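PDB 5E75: SusD-like protein BACOVA_02651 from Bacteroides ovatus, which binds polysaccharide at the cell surface and probably mediates xyloglucan binding before the glycan is transported into the periplasm for degradation. Local coordinates for residues P147-E152 / V513-N518. Residues are numbered along the deposited sequence; the frame is centred on the assembly and turned at random.
Sequences PLNREE and VPYTFN
Pro147 meets Val513 through apolar carbon alone, its ring atom CG lying 3.7 Å from Val513 CG2. One residue on, the backbone takes over: Val513 N donates to Leu148 O at 2.9 Å, with an N-H...O angle of 162°. Asn149 supplies the side-chain grip. Its CG stands anti to the carbonyl carbon (chi1 -62°), a turn that lets Asn149 ND2 donate a hydrogen bond to Val513 O at 3.1 Å; the acceptor lies near the amide plane, whereas ND2 sits well above the carbonyl plane. Asn149 CA-H and, weakly at 3.5 Å, Arg150 N also reach Val513 O. Asn149 OD1 accepts from Leu133 N and lies beside Tyr515 CD1, amide and ring planes 79° apart. Replacing Asn149 by an alanine removes the amide, and Val513 O would probably keep the weak bond and the CA-H contact, while Leu133 N would lose its acceptor. Pro514 CB, 3.5 Å from Arg150 NH2, lies over one guanidinium face, toward its rim, while Arg150 NE salt-bridges Asp153. The contact thus ties the start of helix 151-168, N-capped by Arg150, to the C-terminal tail of this SusD-family protein mainly through Val513 backbone atoms, and so probably depends little on the valine side chain, which packs on Pro147.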
# COMPACT_ATOMS: atom_id res chain seq x y z
N PRO A 147 -15.74 6.39 -22.53
CA PRO A 147 -15.97 7.28 -21.40
C PRO A 147 -15.58 6.68 -20.05
O PRO A 147 -15.50 5.46 -19.89
CB PRO A 147 -17.48 7.49 -21.43
CG PRO A 147 -18.02 6.27 -22.07
CD PRO A 147 -17.00 5.86 -23.08
N LEU A 148 -15.32 7.57 -19.11
CA LEU A 148 -15.18 7.21 -17.72
C LEU A 148 -16.50 6.69 -17.17
O LEU A 148 -17.57 7.07 -17.64
CB LEU A 148 -14.80 8.46 -16.92
CG LEU A 148 -13.44 9.08 -17.22
CD1 LEU A 148 -13.40 10.52 -16.74
CD2 LEU A 148 -12.38 8.26 -16.54
N ASN A 149 -16.41 5.83 -16.17
CA ASN A 149 -17.58 5.41 -15.41
C ASN A 149 -17.58 6.01 -14.01
O ASN A 149 -16.53 6.40 -13.49
CB ASN A 149 -17.63 3.88 -15.36
CG ASN A 149 -17.75 3.27 -16.74
OD1 ASN A 149 -16.86 2.56 -17.21
ND2 ASN A 149 -18.85 3.57 -17.41
N ARG A 150 -18.75 6.09 -13.39
CA ARG A 150 -18.90 6.81 -12.12
C ARG A 150 -18.26 6.06 -10.97
O ARG A 150 -18.11 4.85 -11.01
CB ARG A 150 -20.37 7.04 -11.80
CG ARG A 150 -21.15 7.76 -12.90
CD ARG A 150 -22.65 7.69 -12.64
NE ARG A 150 -23.08 6.29 -12.65
CZ ARG A 150 -24.33 5.88 -12.58
NH1 ARG A 150 -25.33 6.75 -12.50
NH2 ARG A 150 -24.59 4.58 -12.61
N GLU A 151 -17.86 6.79 -9.94
CA GLU A 151 -17.32 6.18 -8.74
C GLU A 151 -18.22 5.05 -8.21
O GLU A 151 -17.71 4.00 -7.82
CB GLU A 151 -17.06 7.26 -7.67
CG GLU A 151 -15.93 8.21 -8.07
CD GLU A 151 -15.69 9.37 -7.10
OE1 GLU A 151 -16.30 9.41 -6.01
OE2 GLU A 151 -14.88 10.25 -7.43
N GLU A 152 -19.54 5.23 -8.19
CA GLU A 152 -20.41 4.17 -7.70
C GLU A 152 -20.35 2.92 -8.57
O GLU A 152 -20.42 1.81 -8.05
CB GLU A 152 -21.88 4.63 -7.52
CG GLU A 152 -22.12 5.53 -6.30
CD GLU A 152 -21.73 4.85 -4.99
OE1 GLU A 152 -22.20 3.71 -4.76
OE2 GLU A 152 -20.95 5.45 -4.19
N VAL A 513 -20.09 8.27 -17.06
CA VAL A 513 -21.40 7.77 -17.44
C VAL A 513 -21.64 6.43 -16.77
O VAL A 513 -20.71 5.80 -16.28
CB VAL A 513 -21.51 7.61 -18.96
CG1 VAL A 513 -21.14 8.92 -19.66
CG2 VAL A 513 -20.63 6.47 -19.47
N PRO A 514 -22.90 5.99 -16.72
CA PRO A 514 -23.16 4.69 -16.10
C PRO A 514 -22.54 3.53 -16.86
O PRO A 514 -22.49 3.55 -18.09
CB PRO A 514 -24.69 4.58 -16.13
CG PRO A 514 -25.18 5.99 -16.31
CD PRO A 514 -24.14 6.68 -17.12
N TYR A 515 -22.11 2.52 -16.12
CA TYR A 515 -21.61 1.29 -16.72
C TYR A 515 -22.77 0.33 -16.99
O TYR A 515 -23.70 0.23 -16.21
CB TYR A 515 -20.60 0.62 -15.78
CG TYR A 515 -19.90 -0.58 -16.38
CD1 TYR A 515 -19.01 -0.44 -17.44
CD2 TYR A 515 -20.11 -1.86 -15.89
CE1 TYR A 515 -18.36 -1.53 -18.00
CE2 TYR A 515 -19.46 -2.97 -16.45
CZ TYR A 515 -18.59 -2.79 -17.50
OH TYR A 515 -17.94 -3.86 -18.06
N THR A 516 -22.69 -0.38 -18.12
CA THR A 516 -23.64 -1.45 -18.38
C THR A 516 -23.11 -2.76 -17.83
O THR A 516 -22.21 -3.39 -18.41
CB THR A 516 -23.91 -1.61 -19.87
OG1 THR A 516 -22.69 -1.93 -20.54
CG2 THR A 516 -24.48 -0.34 -20.42
N PHE A 517 -23.66 -3.17 -16.70
CA PHE A 517 -23.21 -4.37 -16.01
C PHE A 517 -23.70 -5.61 -16.74
O PHE A 517 -24.76 -5.62 -17.35
CB PHE A 517 -23.66 -4.34 -14.55
CG PHE A 517 -22.82 -3.44 -13.68
CD1 PHE A 517 -23.14 -2.10 -13.49
CD2 PHE A 517 -21.67 -3.93 -13.10
CE1 PHE A 517 -22.33 -1.28 -12.72
CE2 PHE A 517 -20.87 -3.14 -12.34
CZ PHE A 517 -21.19 -1.81 -12.15
N ASN A 518 -22.88 -6.66 -16.66
CA ASN A 518 -23.16 -7.95 -17.28
C ASN A 518 -23.60 -8.99 -16.25
O ASN A 518 -23.71 -10.18 -16.56
CB ASN A 518 -21.92 -8.42 -18.05
CG ASN A 518 -21.58 -7.50 -19.20
OD1 ASN A 518 -22.38 -7.33 -20.12
ND2 ASN A 518 -20.41 -6.88 -19.16